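Long-range contacts in CBIX (Paracoccus pantotrophus, PDB 4CCS), which acts as the terminal enzyme of siroheme biosynthesis, and is probably the chelatase that inserts ferrous iron into sirohydrochlorin: residues A[26-36]-A[216-227]; A[55-66]-A[84-95]. One frame throughout, in Å; residues are numbered along the deposited sequence. Where two conformers were deposited one is given.

The chain begins with strand 4-9 and helix 16-30, whose end opens the first segment of contact 1. It then passes strand 38-43 and reaches strand 57-61. Contact 2 closes a short loop here: helix 68-80 lies between residues 55-66 and 84-95, completing a beta-alpha-beta unit. The chain goes on to build the second parallel sheet. Its last helix, 215-226, then returns to the first half, and contact 1 closes a much longer loop of 179 intervening residues. Contact 2 is nested inside that loop. The two contacts also touch, for example where Ser222 meets Asp95 and where Met218 packs on Phe92. The final helix thus joins helix 16-30 to strands 4-9 and 57-61 of the first sheet.

Contact 1 (A[26-36]-A[216-227]); sequences LAARVAPLVPQ and PAMIAESIKAAL
Val30 is a knob in a hole formed by Pro216, Ile219, Ala220 and Ile223. Its two methyls divide the work. CG1 is anti to the backbone N (chi1 170°) and lies 3.7 Å from Ile223 CD1, while CG2 faces Pro216 and the branch point of Ile219.

Other apolar contacts flank this knob. Leu26 and Ile219 meet nearly at right angles, with Leu26 CD2 3.9 Å from Ile219 CD1. The methyl of Ala220 touches two side chains: its CB is 3.5 Å from Val34 CG2 and 3.6 Å from Leu33 CB. Leu33 CD1 lies against the backbone N and CA of Ala217. Val34 CG1 touches both Ile223 CG2 and Leu227 CD1, and the aliphatic CG of Gln36 also touches Leu227 CD1.

One charged group packs by its face. The Arg29 guanidinium lies over Pro216, with Pro216 CG 3.6 Å from Arg29 CZ and above the centre of the plane. The bend at chi3 (79°) folds the arginine chain back over the ring.

Polar groups serve only at the margin. The Lys224 chain runs beside the Leu33 carbonyl, and Lys224 NZ forms a salt bridge to Glu221 OE2 (3.1 Å) on its own helix. The two segments share no hydrogen bond.

The axes of helices 26-30 and 216-226 approach to 9.0 Å and cross at -65°. Below them, Ile219 and Ile223 rest on Ile7 and Val5 of strand 4-9. The C-terminal helix therefore comes back from the second half of the chain to cover the first parallel sheet beside helix 16-30. This return is consistent with the two-lobed alpha/beta fold of the chelatase family.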
loop_
_atom_site.group_PDB
_atom_site.type_symbol
_atom_site.label_atom_id
_atom_site.label_comp_id
_atom_site.label_asym_id
_atom_site.label_seq_id
_atom_site.Cartn_x
_atom_site.Cartn_y
_atom_site.Cartn_z
ATOM N N LEU A 26 -7.851 1.926 10.900
ATOM C CA LEU A 26 -6.761 0.977 10.669
ATOM C C LEU A 26 -5.890 0.837 11.928
ATOM O O LEU A 26 -5.625 -0.283 12.352
ATOM C CB LEU A 26 -5.893 1.403 9.460
ATOM C CG LEU A 26 -4.715 0.460 9.123
ATOM C CD1 LEU A 26 -5.214 -0.890 8.608
ATOM C CD2 LEU A 26 -3.778 1.097 8.107
ATOM N N ALA A 27 -5.492 1.963 12.548
ATOM C CA ALA A 27 -4.676 1.936 13.770
ATOM C C ALA A 27 -5.407 1.222 14.918
ATOM O O ALA A 27 -4.748 0.550 15.716
ATOM C CB ALA A 27 -4.298 3.344 14.183
ATOM N N ALA A 28 -6.765 1.324 14.964
ATOM C CA ALA A 28 -7.600 0.663 15.969
ATOM C C ALA A 28 -7.611 -0.864 15.788
ATOM O O ALA A 28 -7.769 -1.582 16.774
ATOM C CB ALA A 28 -9.017 1.216 15.943
ATOM N N ARG A 29 -7.417 -1.358 14.548
ATOM C CA ARG A 29 -7.338 -2.793 14.264
ATOM C C ARG A 29 -5.932 -3.305 14.605
ATOM O O ARG A 29 -5.794 -4.439 15.070
ATOM C CB ARG A 29 -7.724 -3.112 12.808
ATOM C CG ARG A 29 -9.220 -2.951 12.508
ATOM C CD ARG A 29 -9.464 -2.715 11.033
ATOM N NE ARG A 29 -9.404 -3.957 10.261
ATOM C CZ ARG A 29 -8.993 -4.051 8.997
ATOM N NH1 ARG A 29 -8.568 -2.970 8.343
ATOM N NH2 ARG A 29 -8.979 -5.228 8.386
ATOM N N VAL A 30 -4.899 -2.464 14.410
ATOM C CA VAL A 30 -3.501 -2.767 14.744
ATOM C C VAL A 30 -3.344 -2.864 16.284
ATOM O O VAL A 30 -2.736 -3.818 16.787
ATOM C CB VAL A 30 -2.518 -1.729 14.109
ATOM C CG1 VAL A 30 -1.085 -1.878 14.632
ATOM C CG2 VAL A 30 -2.542 -1.797 12.578
ATOM N N ALA A 31 -3.913 -1.873 17.010
ATOM C CA ALA A 31 -3.840 -1.686 18.465
ATOM C C ALA A 31 -3.943 -2.989 19.326
ATOM O O ALA A 31 -2.978 -3.236 20.046
ATOM C CB ALA A 31 -4.869 -0.653 18.924
ATOM N N PRO A 32 -5.029 -3.831 19.244
ATOM C CA PRO A 32 -5.081 -5.040 20.103
ATOM C C PRO A 32 -4.007 -6.103 19.822
ATOM O O PRO A 32 -3.841 -7.031 20.621
ATOM C CB PRO A 32 -6.489 -5.586 19.878
ATOM C CG PRO A 32 -6.880 -5.091 18.538
ATOM C CD PRO A 32 -6.252 -3.741 18.417
ATOM N N LEU A 33 -3.254 -5.939 18.715
ATOM C CA LEU A 33 -2.198 -6.852 18.291
ATOM C C LEU A 33 -0.802 -6.432 18.769
ATOM O O LEU A 33 0.132 -7.222 18.640
ATOM C CB LEU A 33 -2.244 -7.056 16.757
ATOM C CG LEU A 33 -3.611 -7.383 16.137
ATOM C CD1 LEU A 33 -3.528 -7.410 14.632
ATOM C CD2 LEU A 33 -4.169 -8.709 16.653
ATOM N N VAL A 34 -0.652 -5.195 19.309
ATOM C CA VAL A 34 0.611 -4.660 19.851
ATOM C C VAL A 34 0.327 -4.081 21.270
ATOM O O VAL A 34 0.388 -2.861 21.437
ATOM C CB VAL A 34 1.301 -3.595 18.941
ATOM C CG1 VAL A 34 2.760 -3.375 19.340
ATOM C CG2 VAL A 34 1.202 -3.948 17.472
ATOM N N PRO A 35 0.022 -4.941 22.290
ATOM C CA PRO A 35 -0.298 -4.434 23.635
ATOM C C PRO A 35 0.790 -3.588 24.308
ATOM O O PRO A 35 0.457 -2.711 25.101
ATOM C CB PRO A 35 -0.614 -5.706 24.437
ATOM C CG PRO A 35 -0.973 -6.724 23.421
ATOM C CD PRO A 35 -0.071 -6.418 22.261
ATOM N N GLN A 36 2.071 -3.810 23.966
ATOM C CA GLN A 36 3.200 -3.065 24.530
ATOM C C GLN A 36 3.333 -1.621 23.981
ATOM O O GLN A 36 4.219 -0.879 24.408
ATOM C CB GLN A 36 4.520 -3.854 24.375
ATOM C CG GLN A 36 4.935 -4.145 22.925
ATOM C CD GLN A 36 4.439 -5.475 22.385
ATOM O OE1 GLN A 36 3.232 -5.733 22.288
ATOM N NE2 GLN A 36 5.358 -6.326 21.941
ATOM N N PRO A 216 -3.721 -5.347 9.282
ATOM C CA PRO A 216 -3.400 -4.982 10.679
ATOM C C PRO A 216 -2.347 -5.903 11.340
ATOM O O PRO A 216 -1.420 -5.395 11.955
ATOM C CB PRO A 216 -4.757 -5.031 11.386
ATOM C CG PRO A 216 -5.736 -4.728 10.304
ATOM C CD PRO A 216 -5.184 -5.408 9.082
ATOM N N ALA A 217 -2.441 -7.231 11.133
ATOM C CA ALA A 217 -1.476 -8.198 11.696
ATOM C C ALA A 217 -0.088 -8.008 11.104
ATOM O O ALA A 217 0.895 -8.034 11.838
ATOM C CB ALA A 217 -1.965 -9.624 11.476
ATOM N N MET A 218 -0.014 -7.690 9.793
ATOM C CA MET A 218 1.238 -7.413 9.098
ATOM C C MET A 218 1.925 -6.177 9.704
ATOM O O MET A 218 3.113 -6.229 10.021
ATOM C CB MET A 218 0.972 -7.251 7.579
ATOM C CG MET A 218 2.216 -7.061 6.765
ATOM S SD MET A 218 1.916 -6.690 5.011
ATOM C CE MET A 218 1.705 -4.924 5.116
ATOM N N ILE A 219 1.172 -5.073 9.895
ATOM C CA ILE A 219 1.711 -3.836 10.487
ATOM C C ILE A 219 2.162 -4.106 11.939
ATOM O O ILE A 219 3.251 -3.688 12.329
ATOM C CB ILE A 219 0.688 -2.668 10.389
ATOM C CG1 ILE A 219 0.302 -2.388 8.906
ATOM C CG2 ILE A 219 1.226 -1.402 11.087
ATOM C CD1 ILE A 219 -0.765 -1.228 8.692
ATOM N N ALA A 220 1.323 -4.807 12.717
ATOM C CA ALA A 220 1.637 -5.167 14.105
ATOM C C ALA A 220 2.992 -5.908 14.212
ATOM O O ALA A 220 3.806 -5.578 15.081
ATOM C CB ALA A 220 0.523 -6.029 14.679
ATOM N N GLU A 221 3.248 -6.871 13.293
ATOM C CA GLU A 221 4.501 -7.644 13.312
ATOM C C GLU A 221 5.694 -6.777 13.007
ATOM O O GLU A 221 6.731 -6.953 13.638
ATOM C CB GLU A 221 4.450 -8.905 12.414
ATOM C CG GLU A 221 3.384 -9.916 12.829
ATOM C CD GLU A 221 3.431 -10.471 14.247
ATOM O OE1 GLU A 221 4.527 -10.498 14.848
ATOM O OE2 GLU A 221 2.372 -10.906 14.750
ATOM N N SER A 222 5.532 -5.781 12.111
ATOM C CA SER A 222 6.587 -4.832 11.785
ATOM C C SER A 222 6.888 -3.869 12.947
ATOM O O SER A 222 8.048 -3.517 13.144
ATOM C CB SER A 222 6.263 -4.086 10.493
ATOM O OG SER A 222 6.361 -5.011 9.424
ATOM N N ILE A 223 5.857 -3.471 13.724
ATOM C CA ILE A 223 6.013 -2.614 14.910
ATOM C C ILE A 223 6.762 -3.417 16.014
ATOM O O ILE A 223 7.783 -2.948 16.526
ATOM C CB ILE A 223 4.647 -2.068 15.430
ATOM C CG1 ILE A 223 3.998 -1.076 14.414
ATOM C CG2 ILE A 223 4.822 -1.396 16.805
ATOM C CD1 ILE A 223 2.495 -0.861 14.634
ATOM N N LYS A 224 6.238 -4.612 16.360
ATOM C CA LYS A 224 6.795 -5.537 17.365
ATOM C C LYS A 224 8.283 -5.820 17.123
ATOM O O LYS A 224 9.059 -5.830 18.077
ATOM C CB LYS A 224 6.007 -6.854 17.392
ATOM C CG LYS A 224 4.685 -6.777 18.148
ATOM C CD LYS A 224 4.070 -8.156 18.380
ATOM C CE LYS A 224 3.065 -8.552 17.326
ATOM N NZ LYS A 224 2.402 -9.842 17.654
ATOM N N ALA A 225 8.681 -5.998 15.844
ATOM C CA ALA A 225 10.063 -6.250 15.423
ATOM C C ALA A 225 10.978 -5.045 15.655
ATOM O O ALA A 225 12.186 -5.225 15.831
ATOM C CB ALA A 225 10.097 -6.655 13.952
ATOM N N ALA A 226 10.416 -3.820 15.635
ATOM C CA ALA A 226 11.183 -2.586 15.834
ATOM C C ALA A 226 11.280 -2.147 17.308
ATOM O O ALA A 226 12.031 -1.220 17.623
ATOM C CB ALA A 226 10.611 -1.473 14.981
ATOM N N LEU A 227 10.532 -2.815 18.203
ATOM C CA LEU A 227 10.550 -2.522 19.643
ATOM C C LEU A 227 11.631 -3.353 20.353
ATOM O O LEU A 227 12.028 -4.408 19.852
ATOM C CB LEU A 227 9.176 -2.801 20.287
ATOM C CG LEU A 227 7.972 -2.001 19.779
ATOM C CD1 LEU A 227 6.691 -2.733 20.068
ATOM C CD2 LEU A 227 7.926 -0.596 20.371
#

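Contact 2 (A[55-66]-A[84-95]); sequences DETLIYPLFMAT and PKARILPPFGSD
Tyr60 OH donates to Asp95 OD2 at 2.8 Å. It meets the carboxylate on its anti side, tilted somewhat out of plane, with the ring and carboxylate planes 59° apart. With chi1 at -176°, the ring extends past Leu89 CD1 at its edge toward Phe92 CA. Phe92 packs against Leu62 CD2 and has Met64 SD 4.1 Å from its CD2, an oblique Met-aromatic contact.

A short parallel ladder and backbone bonds beyond it join the segments. Ile59 N bonds to Arg87 O at 2.8 Å, and Leu89 N to Ile59 O at 2.8 Å. Past the strands, Phe92 N reaches Pro61 O at 3.0 Å and Gly93 N reaches Phe63 O at 2.9 Å. At the other end, Lys85 N meets Asp55 OD1 at 2.8 Å from above the carboxylate plane.

Further out, Ser222 OG of the C-terminal helix also bonds to Asp95 OD2, and Gly97 N bonds to OD1, capping the turn into helix 98-113. A phenylalanine in place of Tyr60 would probably keep the ring packing but leave Asp95 OD2 without its hydroxyl partner on the sheet side. Three neutral groups thus grip the buried carboxylate, which would probably suit its ionised form.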
loop_
_atom_site.group_PDB
_atom_site.type_symbol
_atom_site.label_atom_id
_atom_site.label_comp_id
_atom_site.label_asym_id
_atom_site.label_seq_id
_atom_site.Cartn_x
_atom_site.Cartn_y
_atom_site.Cartn_z
ATOM N N ASP A 55 10.074 12.544 20.325
ATOM C CA ASP A 55 11.358 11.896 20.048
ATOM C C ASP A 55 11.385 10.379 20.294
ATOM O O ASP A 55 12.243 9.704 19.726
ATOM C CB ASP A 55 12.491 12.595 20.824
ATOM C CG ASP A 55 12.957 13.890 20.180
ATOM O OD1 ASP A 55 12.764 14.048 18.953
ATOM O OD2 ASP A 55 13.544 14.729 20.896
ATOM N N GLU A 56 10.455 9.840 21.106
ATOM C CA GLU A 56 10.395 8.398 21.370
ATOM C C GLU A 56 9.252 7.694 20.611
ATOM O O GLU A 56 8.927 6.544 20.914
ATOM C CB GLU A 56 10.349 8.112 22.886
ATOM C CG GLU A 56 11.717 8.168 23.556
ATOM C CD GLU A 56 12.534 6.890 23.488
ATOM O OE1 GLU A 56 13.018 6.542 22.386
ATOM O OE2 GLU A 56 12.702 6.239 24.546
ATOM N N THR A 57 8.659 8.371 19.611
ATOM C CA THR A 57 7.565 7.797 18.811
ATOM C C THR A 57 8.131 7.055 17.594
ATOM O O THR A 57 9.093 7.527 16.980
ATOM C CB THR A 57 6.537 8.896 18.398
ATOM O OG1 THR A 57 6.057 9.576 19.561
ATOM C CG2 THR A 57 5.337 8.343 17.622
ATOM N N LEU A 58 7.532 5.900 17.251
ATOM C CA LEU A 58 7.879 5.146 16.045
ATOM C C LEU A 58 6.831 5.506 14.976
ATOM O O LEU A 58 5.647 5.575 15.282
ATOM C CB LEU A 58 7.869 3.620 16.278
ATOM C CG LEU A 58 8.800 3.017 17.355
ATOM C CD1 LEU A 58 8.829 1.508 17.228
ATOM C CD2 LEU A 58 10.216 3.536 17.232
ATOM N N ILE A 59 7.268 5.743 13.741
ATOM C CA ILE A 59 6.382 6.085 12.626
ATOM C C ILE A 59 6.302 4.918 11.644
ATOM O O ILE A 59 7.337 4.519 11.101
ATOM C CB ILE A 59 6.854 7.402 11.916
ATOM C CG1 ILE A 59 7.062 8.600 12.912
ATOM C CG2 ILE A 59 5.932 7.784 10.751
ATOM C CD1 ILE A 59 5.807 9.047 13.815
ATOM N N TYR A 60 5.090 4.370 11.411
ATOM C CA TYR A 60 4.905 3.337 10.385
ATOM C C TYR A 60 4.267 4.054 9.171
ATOM O O TYR A 60 3.074 4.361 9.202
ATOM C CB TYR A 60 4.044 2.149 10.848
ATOM C CG TYR A 60 3.933 1.050 9.806
ATOM C CD1 TYR A 60 2.924 1.070 8.844
ATOM C CD2 TYR A 60 4.836 -0.012 9.782
ATOM C CE1 TYR A 60 2.827 0.072 7.874
ATOM C CE2 TYR A 60 4.740 -1.022 8.824
ATOM C CZ TYR A 60 3.740 -0.969 7.863
ATOM O OH TYR A 60 3.626 -1.976 6.933
ATOM N N PRO A 61 5.064 4.349 8.135
ATOM C CA PRO A 61 4.527 5.054 6.965
ATOM C C PRO A 61 3.813 4.122 5.980
ATOM O O PRO A 61 4.388 3.125 5.531
ATOM C CB PRO A 61 5.758 5.725 6.350
ATOM C CG PRO A 61 6.946 4.928 6.835
ATOM C CD PRO A 61 6.504 4.035 7.973
ATOM N N LEU A 62 2.566 4.467 5.612
ATOM C CA LEU A 62 1.811 3.701 4.605
ATOM C C LEU A 62 2.248 4.122 3.184
ATOM O O LEU A 62 1.416 4.489 2.352
ATOM C CB LEU A 62 0.291 3.898 4.790
ATOM C CG LEU A 62 -0.361 3.283 6.031
ATOM C CD1 LEU A 62 -1.846 3.657 6.094
ATOM C CD2 LEU A 62 -0.232 1.757 6.037
ATOM N N PHE A 63 3.559 4.127 2.931
ATOM C CA PHE A 63 4.115 4.533 1.635
ATOM C C PHE A 63 4.515 3.287 0.845
ATOM O O PHE A 63 4.746 2.243 1.455
ATOM C CB PHE A 63 5.297 5.502 1.815
ATOM C CG PHE A 63 5.077 6.723 2.697
ATOM C CD1 PHE A 63 3.790 7.153 3.022
ATOM C CD2 PHE A 63 6.158 7.481 3.146
ATOM C CE1 PHE A 63 3.590 8.286 3.824
ATOM C CE2 PHE A 63 5.958 8.608 3.953
ATOM C CZ PHE A 63 4.677 9.005 4.283
ATOM N N MET A 64 4.575 3.385 -0.501
ATOM C CA MET A 64 4.905 2.235 -1.361
ATOM C C MET A 64 6.405 1.955 -1.506
ATOM O O MET A 64 6.783 0.850 -1.906
ATOM C CB MET A 64 4.247 2.368 -2.753
ATOM C CG MET A 64 2.716 2.458 -2.724
ATOM S SD MET A 64 1.840 1.362 -1.568
ATOM C CE MET A 64 2.199 -0.259 -2.249
ATOM N N ALA A 65 7.251 2.949 -1.229
ATOM C CA ALA A 65 8.714 2.805 -1.312
ATOM C C ALA A 65 9.405 3.858 -0.459
ATOM O O ALA A 65 8.749 4.763 0.062
ATOM C CB ALA A 65 9.183 2.922 -2.768
ATOM N N THR A 66 10.727 3.709 -0.295
ATOM C CA THR A 66 11.614 4.637 0.400
ATOM C C THR A 66 12.031 5.678 -0.669
ATOM O O THR A 66 12.008 5.366 -1.860
ATOM C CB THR A 66 12.791 3.824 0.995
ATOM O OG1 THR A 66 12.268 2.883 1.935
ATOM C CG2 THR A 66 13.845 4.685 1.683
ATOM N N PRO A 84 12.304 15.555 16.178
ATOM C CA PRO A 84 13.410 15.277 15.244
ATOM C C PRO A 84 13.996 13.870 15.346
ATOM O O PRO A 84 14.434 13.328 14.331
ATOM C CB PRO A 84 14.454 16.348 15.592
ATOM C CG PRO A 84 14.128 16.763 16.973
ATOM C CD PRO A 84 12.637 16.722 17.023
ATOM N N LYS A 85 14.012 13.287 16.558
ATOM C CA LYS A 85 14.557 11.951 16.802
ATOM C C LYS A 85 13.526 10.818 16.658
ATOM O O LYS A 85 13.847 9.673 16.990
ATOM C CB LYS A 85 15.271 11.890 18.165
ATOM C CG LYS A 85 16.679 12.477 18.133
ATOM C CD LYS A 85 17.323 12.502 19.515
ATOM C CE LYS A 85 18.716 13.090 19.492
ATOM N NZ LYS A 85 18.712 14.556 19.222
ATOM N N ALA A 86 12.306 11.123 16.146
ATOM C CA ALA A 86 11.270 10.110 15.924
ATOM C C ALA A 86 11.734 9.138 14.828
ATOM O O ALA A 86 12.143 9.562 13.744
ATOM C CB ALA A 86 9.945 10.762 15.548
ATOM N N ARG A 87 11.733 7.845 15.157
ATOM C CA ARG A 87 12.188 6.771 14.286
ATOM C C ARG A 87 11.147 6.409 13.225
ATOM O O ARG A 87 10.005 6.108 13.558
ATOM C CB ARG A 87 12.562 5.548 15.136
ATOM C CG ARG A 87 13.224 4.406 14.372
ATOM C CD ARG A 87 13.552 3.265 15.316
ATOM N NE ARG A 87 13.871 2.034 14.596
ATOM C CZ ARG A 87 13.951 0.834 15.162
ATOM N NH1 ARG A 87 13.734 0.692 16.465
ATOM N NH2 ARG A 87 14.241 -0.233 14.431
ATOM N N ILE A 88 11.565 6.408 11.951
ATOM C CA ILE A 88 10.700 6.044 10.824
ATOM C C ILE A 88 10.985 4.594 10.423
ATOM O O ILE A 88 12.097 4.263 10.005
ATOM C CB ILE A 88 10.827 7.036 9.632
ATOM C CG1 ILE A 88 10.516 8.488 10.077
ATOM C CG2 ILE A 88 9.916 6.599 8.470
ATOM C CD1 ILE A 88 11.065 9.570 9.167
ATOM N N LEU A 89 9.979 3.740 10.551
ATOM C CA LEU A 89 10.084 2.326 10.210
ATOM C C LEU A 89 10.058 2.119 8.677
ATOM O O LEU A 89 9.703 3.067 7.958
ATOM C CB LEU A 89 8.943 1.523 10.875
ATOM C CG LEU A 89 8.754 1.657 12.396
ATOM C CD1 LEU A 89 7.719 0.684 12.892
ATOM C CD2 LEU A 89 10.076 1.511 13.156
ATOM N N PRO A 90 10.421 0.893 8.175
ATOM C CA PRO A 90 10.309 0.613 6.740
ATOM C C PRO A 90 8.836 0.764 6.322
ATOM O O PRO A 90 7.939 0.409 7.095
ATOM C CB PRO A 90 10.768 -0.842 6.631
ATOM C CG PRO A 90 11.791 -0.964 7.693
ATOM C CD PRO A 90 11.301 -0.110 8.832
ATOM N N PRO A 91 8.584 1.325 5.133
ATOM C CA PRO A 91 7.208 1.562 4.690
ATOM C C PRO A 91 6.412 0.298 4.342
ATOM O O PRO A 91 6.991 -0.762 4.095
ATOM C CB PRO A 91 7.394 2.468 3.475
ATOM C CG PRO A 91 8.696 2.052 2.913
ATOM C CD PRO A 91 9.556 1.788 4.121
ATOM N N PHE A 92 5.070 0.438 4.287
ATOM C CA PHE A 92 4.099 -0.593 3.909
ATOM C C PHE A 92 4.556 -1.368 2.655
ATOM O O PHE A 92 4.485 -2.599 2.638
ATOM C CB PHE A 92 2.713 0.069 3.646
ATOM C CG PHE A 92 1.633 -0.859 3.126
ATOM C CD1 PHE A 92 0.830 -1.576 3.999
ATOM C CD2 PHE A 92 1.429 -1.023 1.758
ATOM C CE1 PHE A 92 -0.170 -2.439 3.512
ATOM C CE2 PHE A 92 0.451 -1.901 1.277
ATOM C CZ PHE A 92 -0.340 -2.603 2.158
ATOM N N GLY A 93 5.027 -0.649 1.616
ATOM C CA GLY A 93 5.451 -1.278 0.355
ATOM C C GLY A 93 6.635 -2.249 0.506
ATOM O O GLY A 93 6.724 -3.211 -0.260
ATOM N N SER A 94 7.519 -2.000 1.490
ATOM C CA SER A 94 8.693 -2.847 1.736
ATOM C C SER A 94 8.460 -3.840 2.873
ATOM O O SER A 94 9.390 -4.534 3.292
ATOM C CB SER A 94 9.922 -1.984 2.013
ATOM O OG SER A 94 9.798 -1.322 3.259
ATOM N N ASP A 95 7.217 -3.928 3.376
ATOM C CA ASP A 95 6.899 -4.845 4.463
ATOM C C ASP A 95 7.181 -6.307 4.063
ATOM O O ASP A 95 6.764 -6.718 2.980
ATOM C CB ASP A 95 5.451 -4.674 4.927
ATOM C CG ASP A 95 5.227 -5.245 6.308
ATOM O OD1 ASP A 95 5.301 -6.480 6.451
ATOM O OD2 ASP A 95 4.956 -4.445 7.251
HETATM O O HOH W 1 12.806 0.103 3.846
#